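Side-chain contacts in DUF5642 domain-containing protein (Mycobacterium smegmatis, PDB 4TMD), which is of unknown function but is probably exported as a lipoprotein, and belongs to a family grouped with the Mog1p/PsbP clan: residues 29-33 with 34-38; 60-63 with 64-67; 86-89 with 90-94; 121-125 with 126-130. All coordinates share one frame; numbering follows the deposited sequence.

Contact 1 (29-33 with 34-38)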
loop_
_atom_site.group_PDB
_atom_site.type_symbol
_atom_site.label_atom_id
_atom_site.label_comp_id
_atom_site.label_asym_id
_atom_site.label_seq_id
_atom_site.Cartn_x
_atom_site.Cartn_y
_atom_site.Cartn_z
ATOM N N THR A 29 6.819 -8.586 13.753
ATOM C CA THR A 29 6.431 -9.988 13.740
ATOM C C THR A 29 6.699 -10.539 12.347
ATOM O O THR A 29 6.788 -9.765 11.389
ATOM C CB THR A 29 4.941 -10.164 14.109
ATOM O OG1 THR A 29 4.512 -11.485 13.764
ATOM C CG2 THR A 29 4.088 -9.178 13.342
ATOM N N GLY A 30 6.829 -11.861 12.224
ATOM C CA GLY A 30 7.048 -12.500 10.932
ATOM C C GLY A 30 6.087 -12.019 9.849
ATOM O O GLY A 30 4.950 -11.659 10.145
ATOM N N ILE A 31 6.535 -11.996 8.596
ATOM C CA ILE A 31 5.699 -11.467 7.524
ATOM C C ILE A 31 4.523 -12.378 7.219
ATOM O O ILE A 31 4.598 -13.590 7.384
ATOM C CB ILE A 31 6.468 -11.268 6.195
ATOM C CG1 ILE A 31 7.152 -12.567 5.779
ATOM C CG2 ILE A 31 7.445 -10.113 6.275
ATOM C CD1 ILE A 31 7.414 -12.646 4.288
ATOM N N ASP A 32 3.441 -11.763 6.759
ATOM C CA ASP A 32 2.275 -12.463 6.241
ATOM C C ASP A 32 1.910 -11.823 4.908
ATOM O O ASP A 32 1.214 -10.806 4.878
ATOM C CB ASP A 32 1.104 -12.395 7.233
ATOM C CG ASP A 32 -0.192 -12.959 6.659
ATOM O OD1 ASP A 32 -0.138 -13.787 5.726
ATOM O OD2 ASP A 32 -1.272 -12.572 7.148
ATOM N N PRO A 33 2.404 -12.402 3.801
ATOM C CA PRO A 33 2.202 -11.877 2.442
ATOM C C PRO A 33 0.748 -11.557 2.100
ATOM O O PRO A 33 0.501 -10.689 1.266
ATOM C CB PRO A 33 2.727 -13.009 1.556
ATOM C CG PRO A 33 3.809 -13.626 2.373
ATOM C CD PRO A 33 3.345 -13.538 3.815
ATOM N N LYS A 34 -0.198 -12.238 2.737
ATOM C CA LYS A 34 -1.611 -11.987 2.467
ATOM C C LYS A 34 -2.071 -10.647 3.043
ATOM O O LYS A 34 -2.957 -9.997 2.491
ATOM C CB LYS A 34 -2.471 -13.124 3.023
ATOM C CG LYS A 34 -2.217 -14.471 2.363
ATOM C CD LYS A 34 -3.155 -15.532 2.908
ATOM C CE LYS A 34 -2.966 -16.860 2.201
ATOM N NZ LYS A 34 -4.013 -17.846 2.600
ATOM N N LEU A 35 -1.466 -10.237 4.152
ATOM C CA LEU A 35 -1.795 -8.963 4.785
ATOM C C LEU A 35 -1.159 -7.811 4.012
ATOM O O LEU A 35 -1.622 -6.668 4.066
ATOM C CB LEU A 35 -1.325 -8.955 6.245
ATOM C CG LEU A 35 -1.930 -7.974 7.258
ATOM C CD1 LEU A 35 -1.737 -8.515 8.666
ATOM C CD2 LEU A 35 -1.329 -6.578 7.156
ATOM N N LEU A 36 -0.098 -8.126 3.279
ATOM C CA LEU A 36 0.715 -7.104 2.635
ATOM C C LEU A 36 0.232 -6.762 1.227
ATOM O O LEU A 36 0.195 -5.591 0.849
ATOM C CB LEU A 36 2.172 -7.558 2.603
ATOM C CG LEU A 36 2.824 -7.613 3.985
ATOM C CD1 LEU A 36 4.195 -8.279 3.946
ATOM C CD2 LEU A 36 2.933 -6.209 4.582
ATOM N N SER A 37 -0.136 -7.789 0.466
ATOM C CA SER A 37 -0.595 -7.621 -0.911
ATOM C C SER A 37 -2.048 -7.154 -0.962
ATOM O O SER A 37 -2.818 -7.434 -0.042
ATOM C CB SER A 37 -0.451 -8.938 -1.680
ATOM O OG SER A 37 0.788 -9.565 -1.406
ATOM N N PRO A 38 -2.433 -6.446 -2.039
ATOM C CA PRO A 38 -3.848 -6.105 -2.223
ATOM C C PRO A 38 -4.685 -7.379 -2.263
ATOM O O PRO A 38 -4.142 -8.426 -2.602
ATOM C CB PRO A 38 -3.870 -5.381 -3.576
ATOM C CG PRO A 38 -2.476 -4.851 -3.740
ATOM C CD PRO A 38 -1.589 -5.896 -3.117
#
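The flat carbonyl of P33 takes two bonds from S37, one on each face. OG lies 2.9 Å from P33 O, tilted 24° from the carbonyl plane. S37 N approaches the same oxygen from the opposite face at 3.1 Å, its N-H nearly straight at 162°, and L36 N adds a weak bond. The hydroxyl reaches back because OG stands beside its own backbone N. One residue earlier, D32 O receives L35 N at 2.8 Å, with the donor well above the carbonyl plane, and L36 N gives it a weak bond too. D32 is the N-cap residue of helix 33-36, and its carboxylate supplies the capping bond. With CG anti to the backbone N (chi1 173°), OD1 accepts weakly from K34 N at 3.4 Å and also lies against K34 CB. OD2 sits over L35 CB at 3.7 Å, the two side chains running nearly perpendicular. K34 itself extends away, so its ammonium does not meet the carboxylate. L36 points inward, with M69, M84, V86 and F61 around it. Most of the grip on this single helical turn falls on the carbonyls of D32 and P33, and the negative cap probably also favours the helix start electrostatically.

Contact 2 (60-63 with 64-67)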
loop_
_atom_site.group_PDB
_atom_site.type_symbol
_atom_site.label_atom_id
_atom_site.label_comp_id
_atom_site.label_asym_id
_atom_site.label_seq_id
_atom_site.Cartn_x
_atom_site.Cartn_y
_atom_site.Cartn_z
ATOM N N GLN A 60 3.036 -7.663 -5.071
ATOM C CA GLN A 60 2.992 -9.018 -4.537
ATOM C C GLN A 60 4.172 -9.348 -3.623
ATOM O O GLN A 60 5.264 -8.803 -3.764
ATOM C CB GLN A 60 2.936 -10.028 -5.689
ATOM C CG GLN A 60 1.648 -9.958 -6.495
ATOM C CD GLN A 60 0.414 -10.162 -5.627
ATOM O OE1 GLN A 60 0.254 -11.205 -4.989
ATOM N NE2 GLN A 60 -0.456 -9.156 -5.586
ATOM N N PHE A 61 3.932 -10.251 -2.682
ATOM C CA PHE A 61 4.989 -10.808 -1.858
ATOM C C PHE A 61 5.006 -12.321 -2.040
ATOM O O PHE A 61 4.129 -13.017 -1.515
ATOM C CB PHE A 61 4.789 -10.443 -0.389
ATOM C CG PHE A 61 4.901 -8.972 -0.114
ATOM C CD1 PHE A 61 3.872 -8.107 -0.453
ATOM C CD2 PHE A 61 6.037 -8.453 0.484
ATOM C CE1 PHE A 61 3.976 -6.758 -0.204
ATOM C CE2 PHE A 61 6.146 -7.104 0.742
ATOM C CZ PHE A 61 5.116 -6.254 0.397
ATOM N N PRO A 62 5.992 -12.829 -2.801
ATOM C CA PRO A 62 6.165 -14.264 -3.063
ATOM C C PRO A 62 6.075 -15.099 -1.785
ATOM O O PRO A 62 6.559 -14.670 -0.736
ATOM C CB PRO A 62 7.565 -14.349 -3.691
ATOM C CG PRO A 62 8.187 -12.992 -3.494
ATOM C CD PRO A 62 7.056 -12.028 -3.428
ATOM N N PRO A 63 5.437 -16.276 -1.868
ATOM C CA PRO A 63 5.151 -17.112 -0.692
ATOM C C PRO A 63 6.392 -17.690 -0.001
ATOM O O PRO A 63 6.267 -18.220 1.100
ATOM C CB PRO A 63 4.277 -18.233 -1.266
ATOM C CG PRO A 63 4.533 -18.223 -2.742
ATOM C CD PRO A 63 4.836 -16.814 -3.101
ATOM N N GLY A 64 7.563 -17.584 -0.621
ATOM C CA GLY A 64 8.782 -18.106 -0.019
ATOM C C GLY A 64 9.588 -17.133 0.840
ATOM O O GLY A 64 10.431 -17.555 1.641
ATOM N N LEU A 65 9.342 -15.835 0.672
ATOM C CA LEU A 65 10.067 -14.798 1.406
ATOM C C LEU A 65 10.062 -15.001 2.912
ATOM O O LEU A 65 9.032 -15.310 3.516
ATOM C CB LEU A 65 9.475 -13.417 1.116
ATOM C CG LEU A 65 9.902 -12.596 -0.097
ATOM C CD1 LEU A 65 9.234 -11.240 -0.002
ATOM C CD2 LEU A 65 11.409 -12.447 -0.191
ATOM N N GLN A 66 11.214 -14.795 3.529
ATOM C CA GLN A 66 11.260 -14.704 4.973
ATOM C C GLN A 66 11.491 -13.251 5.363
ATOM O O GLN A 66 12.143 -12.491 4.638
ATOM C CB GLN A 66 12.348 -15.605 5.532
ATOM C CG GLN A 66 12.403 -16.944 4.831
ATOM C CD GLN A 66 13.390 -17.883 5.475
ATOM O OE1 GLN A 66 13.241 -18.247 6.647
ATOM N NE2 GLN A 66 14.416 -18.280 4.716
ATOM N N GLY A 67 10.937 -12.860 6.500
ATOM C CA GLY A 67 11.111 -11.505 6.976
ATOM C C GLY A 67 10.123 -11.119 8.057
ATOM O O GLY A 67 9.316 -11.929 8.512
#
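P62 and L65 face each other across a type I beta turn, P62 to L65, in the loop between helix 53-56 and strand 67-76 of an antiparallel beta-sheet fold. The ring of P62 meets the branch point of the leucine: P62 CG is 3.8 Å from L65 CG, and L65 CD1 lies alongside the same ring, 4.1 Å from P62 CD. The two side chains run at a slant to each other. The turn is closed by L65 N to P62 O, a weak bond at 3.3 Å but fairly straight, with an N-H...O angle of 158°. P63 and G64 occupy the two corner positions at the exposed outer end.

L65 also turns toward the aromatic ring that precedes the turn. Its CD1 comes to the edge of F61, near the ring plane, and not over a face. The methyl thus meets both the proline ring and the phenyl edge. The next shell holds both partners in place. F61 is buried, with P33 and L36 of helix 33-36, V92, and M159 and I161 of strand 158-166 around it, while L65 leans on I31 and V92. The backbone N of F61 has, in addition, a weak hydrogen bond with S37 OG. Beyond the turn the chain passes through the exposed Q66 into the sheet, where G67 begins strand 67-76. At the phenyl edge, the nearest pair is L65 CD1 and F61 CD2, 4.3 Å apart.

Contact 3 (86-89 with 90-94)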
loop_
_atom_site.group_PDB
_atom_site.type_symbol
_atom_site.label_atom_id
_atom_site.label_comp_id
_atom_site.label_asym_id
_atom_site.label_seq_id
_atom_site.Cartn_x
_atom_site.Cartn_y
_atom_site.Cartn_z
ATOM N N VAL A 86 8.484 -3.430 6.111
ATOM C CA VAL A 86 8.872 -4.825 5.923
ATOM C C VAL A 86 10.374 -4.946 5.689
ATOM O O VAL A 86 10.952 -4.134 4.965
ATOM C CB VAL A 86 8.137 -5.443 4.717
ATOM C CG1 VAL A 86 8.655 -6.851 4.416
ATOM C CG2 VAL A 86 6.645 -5.463 4.956
ATOM N N GLU A 87 10.999 -5.940 6.316
ATOM C CA GLU A 87 12.390 -6.296 6.005
ATOM C C GLU A 87 12.419 -7.769 5.645
ATOM O O GLU A 87 11.917 -8.583 6.413
ATOM C CB GLU A 87 13.314 -6.010 7.188
ATOM C CG GLU A 87 14.784 -6.238 6.881
ATOM C CD GLU A 87 15.697 -6.031 8.084
ATOM O OE1 GLU A 87 16.871 -6.455 8.014
ATOM O OE2 GLU A 87 15.257 -5.438 9.092
ATOM N N THR A 88 12.977 -8.107 4.479
ATOM C CA THR A 88 13.025 -9.493 4.006
ATOM C C THR A 88 14.455 -10.003 3.762
ATOM O O THR A 88 15.392 -9.226 3.660
ATOM C CB THR A 88 12.229 -9.659 2.708
ATOM O OG1 THR A 88 12.547 -8.587 1.813
ATOM C CG2 THR A 88 10.745 -9.625 2.998
ATOM N N SER A 89 14.612 -11.316 3.647
ATOM C CA SER A 89 15.947 -11.901 3.529
ATOM C C SER A 89 16.550 -11.628 2.154
ATOM O O SER A 89 17.761 -11.754 1.967
ATOM C CB SER A 89 15.903 -13.400 3.785
ATOM O OG SER A 89 15.199 -14.029 2.734
ATOM N N GLU A 90 15.703 -11.281 1.187
ATOM C CA GLU A 90 16.180 -10.702 -0.065
ATOM C C GLU A 90 15.168 -9.668 -0.553
ATOM O O GLU A 90 14.043 -9.633 -0.061
ATOM C CB GLU A 90 16.436 -11.788 -1.116
ATOM C CG GLU A 90 15.281 -12.683 -1.441
ATOM C CD GLU A 90 15.713 -13.879 -2.288
ATOM O OE1 GLU A 90 16.663 -13.739 -3.089
ATOM O OE2 GLU A 90 15.112 -14.966 -2.144
ATOM N N PRO A 91 15.571 -8.798 -1.489
ATOM C CA PRO A 91 14.643 -7.746 -1.906
ATOM C C PRO A 91 13.397 -8.295 -2.590
ATOM O O PRO A 91 13.489 -9.267 -3.338
ATOM C CB PRO A 91 15.467 -6.913 -2.899
ATOM C CG PRO A 91 16.879 -7.271 -2.645
ATOM C CD PRO A 91 16.874 -8.681 -2.173
ATOM N N VAL A 92 12.252 -7.669 -2.329
ATOM C CA VAL A 92 11.010 -8.005 -3.020
ATOM C C VAL A 92 11.033 -7.387 -4.402
ATOM O O VAL A 92 11.322 -6.197 -4.541
ATOM C CB VAL A 92 9.773 -7.494 -2.257
ATOM C CG1 VAL A 92 8.502 -8.065 -2.862
ATOM C CG2 VAL A 92 9.864 -7.869 -0.795
ATOM N N PRO A 93 10.760 -8.190 -5.441
ATOM C CA PRO A 93 10.672 -7.589 -6.777
ATOM C C PRO A 93 9.570 -6.520 -6.813
ATOM O O PRO A 93 8.428 -6.781 -6.428
ATOM C CB PRO A 93 10.332 -8.780 -7.682
ATOM C CG PRO A 93 10.794 -9.992 -6.914
ATOM C CD PRO A 93 10.574 -9.652 -5.468
ATOM N N LEU A 94 9.920 -5.320 -7.247
ATOM C CA LEU A 94 8.987 -4.201 -7.221
ATOM C C LEU A 94 8.014 -4.214 -8.399
ATOM O O LEU A 94 8.425 -4.333 -9.548
ATOM C CB LEU A 94 9.758 -2.887 -7.214
ATOM C CG LEU A 94 8.919 -1.613 -7.135
ATOM C CD1 LEU A 94 8.393 -1.409 -5.729
ATOM C CD2 LEU A 94 9.740 -0.410 -7.598
#
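The hydroxyl of T88 donates to the carbonyl of E90, two residues further on, and at 2.6 Å from OG1 to E90 O the bond is short. The donor is tilted 35° from the carbonyl plane, with a C=O...OG1 angle of 145°. A first torsion of 45° puts OG1 between the backbone N and the carbonyl carbon of T88, which aims it at E90 O; CB follows it to 3.3 Å from E90 O. T88 OG1 is also met by a methyl of V92, whose CG2 lies 3.8 Å away from it. The hydroxyl is therefore flanked by a carbonyl and a hydrocarbon group.

At the corner itself, E90 extends its carboxylate end outward from the exposed bend. T88 and V92 are both buried; L65 touches T88, and M159 of strand 158-166 packs on V92. A backbone bond between T88 and N157 holds the end of the strand. A threonine hydroxyl bonding to the carbonyl two residues on fixes the bend where strand 79-88 leaves the antiparallel sheet and gives way to a proline-containing loop leading to strand 103-107.

Contact 4 (121-125 with 126-130)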
loop_
_atom_site.group_PDB
_atom_site.type_symbol
_atom_site.label_atom_id
_atom_site.label_comp_id
_atom_site.label_asym_id
_atom_site.label_seq_id
_atom_site.Cartn_x
_atom_site.Cartn_y
_atom_site.Cartn_z
ATOM N N PRO A 121 5.993 9.956 -4.279
ATOM C CA PRO A 121 7.073 10.925 -4.033
ATOM C C PRO A 121 8.470 10.423 -4.379
ATOM O O PRO A 121 8.755 9.220 -4.296
ATOM C CB PRO A 121 6.975 11.179 -2.526
ATOM C CG PRO A 121 6.388 9.888 -1.986
ATOM C CD PRO A 121 5.378 9.486 -3.022
ATOM N N GLN A 122 9.339 11.360 -4.748
ATOM C CA GLN A 122 10.754 11.058 -4.905
ATOM C C GLN A 122 11.321 10.792 -3.533
ATOM O O GLN A 122 11.163 11.613 -2.637
ATOM C CB GLN A 122 11.512 12.215 -5.563
ATOM C CG GLN A 122 12.986 11.904 -5.851
ATOM C CD GLN A 122 13.691 13.070 -6.528
ATOM O OE1 GLN A 122 13.504 13.324 -7.724
ATOM N NE2 GLN A 122 14.493 13.802 -5.757
ATOM N N ILE A 123 11.977 9.653 -3.365
ATOM C CA ILE A 123 12.664 9.356 -2.118
ATOM C C ILE A 123 14.093 8.925 -2.424
ATOM O O ILE A 123 14.309 8.003 -3.205
ATOM C CB ILE A 123 11.958 8.250 -1.306
ATOM C CG1 ILE A 123 10.572 8.715 -0.850
ATOM C CG2 ILE A 123 12.825 7.860 -0.079
ATOM C CD1 ILE A 123 9.817 7.674 -0.029
ATOM N N ASP A 124 15.060 9.595 -1.806
ATOM C CA ASP A 124 16.476 9.319 -2.069
ATOM C C ASP A 124 16.836 7.851 -1.908
ATOM O O ASP A 124 16.532 7.228 -0.878
ATOM C CB ASP A 124 17.362 10.164 -1.158
ATOM C CG ASP A 124 17.301 11.645 -1.502
ATOM O OD1 ASP A 124 16.989 11.973 -2.669
ATOM O OD2 ASP A 124 17.563 12.482 -0.606
ATOM N N ASP A 125 17.471 7.311 -2.945
ATOM C CA ASP A 125 17.954 5.938 -2.951
ATOM C C ASP A 125 16.837 4.938 -2.694
ATOM O O ASP A 125 17.034 3.930 -2.019
ATOM C CB ASP A 125 19.059 5.764 -1.915
ATOM C CG ASP A 125 20.242 6.660 -2.186
ATOM O OD1 ASP A 125 20.728 6.662 -3.344
ATOM O OD2 ASP A 125 20.668 7.373 -1.248
ATOM N N ALA A 126 15.660 5.236 -3.222
ATOM C CA ALA A 126 14.531 4.327 -3.127
ATOM C C ALA A 126 13.765 4.408 -4.429
ATOM O O ALA A 126 13.835 5.418 -5.131
ATOM C CB ALA A 126 13.627 4.685 -1.929
ATOM N N ARG A 127 13.074 3.331 -4.784
ATOM C CA ARG A 127 12.129 3.391 -5.887
ATOM C C ARG A 127 10.750 3.490 -5.271
ATOM O O ARG A 127 10.456 2.806 -4.287
ATOM C CB ARG A 127 12.232 2.162 -6.800
ATOM C CG ARG A 127 13.427 2.176 -7.762
ATOM C CD ARG A 127 13.562 0.820 -8.433
ATOM N NE ARG A 127 13.782 -0.218 -7.427
ATOM C CZ ARG A 127 13.605 -1.524 -7.619
ATOM N NH1 ARG A 127 13.188 -1.988 -8.799
ATOM N NH2 ARG A 127 13.844 -2.364 -6.618
ATOM N N THR A 128 9.916 4.349 -5.830
ATOM C CA THR A 128 8.564 4.492 -5.318
ATOM C C THR A 128 7.539 4.336 -6.426
ATOM O O THR A 128 7.748 4.758 -7.569
ATOM C CB THR A 128 8.367 5.840 -4.620
ATOM O OG1 THR A 128 8.653 6.894 -5.543
ATOM C CG2 THR A 128 9.298 5.963 -3.409
ATOM N N VAL A 129 6.426 3.721 -6.068
ATOM C CA VAL A 129 5.336 3.460 -7.003
ATOM C C VAL A 129 4.022 3.767 -6.286
ATOM O O VAL A 129 3.839 3.360 -5.138
ATOM C CB VAL A 129 5.332 1.996 -7.493
ATOM C CG1 VAL A 129 4.147 1.760 -8.450
ATOM C CG2 VAL A 129 6.651 1.649 -8.173
ATOM N N GLY A 130 3.122 4.496 -6.934
ATOM C CA GLY A 130 1.827 4.788 -6.327
ATOM C C GLY A 130 0.732 4.201 -7.192
ATOM O O GLY A 130 0.857 4.242 -8.411
HETATM O O HOH W 1 11.874 7.629 -5.323
#
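T128 OG1 donates to P121 O at 2.6 Å, arriving above the carbonyl plane by 35°, and so ties the start of strand 127-137 back to the loop before it. The first torsion, 58°, turns the hydroxyl to P121 and leaves CG2 anti to the carbonyl carbon, where it meets I123 CD1 at 3.8 Å. Between T128 and P121 the chain makes a type II beta turn from I123 to A126, closed by A126 N to I123 O, a weak bond of 3.1 Å.

One water bridges the bend. It accepts from I123 N at 2.8 Å and donates to A126 O at 3.0 Å, and it gives a further weak bond to T128 OG1; the hydroxyl thus both donates and accepts. On the apolar side, I123 CG2 rests on A126 CB at 3.8 Å. D125 takes the third place of the turn with positive phi.

Helix 179-194 borders the bend: P121 touches L186 and S187, I123 touches V190, and R194 donates to D124 O. On the sheet side, R127 and V129 pair with strand 145-155, and G130 pairs with V118 of strand 111-118.

Overall arrangement
Contacts 1, 2 and 3 form a connected group, with the centre of contact 2 lying about 8 Å from those of both contact 1 and contact 3. A probable hydrogen bond from I31 N to G67 O (2.8 Å) joins contact 1 to contact 2, and another from S89 N to Q66 O (2.9 Å) joins contact 3 to it. Contacts 1 and 3, with centres about 12 Å apart, meet through V86, which I31 and L36 both touch. Contact 4 stands farther off, its centre about 15 Å from that of contact 3 and 21 Å from those of contacts 1 and 2; L94 of contact 3 packs on R127 and V129. Contacts 1, 3 and 4 reach the same sheet.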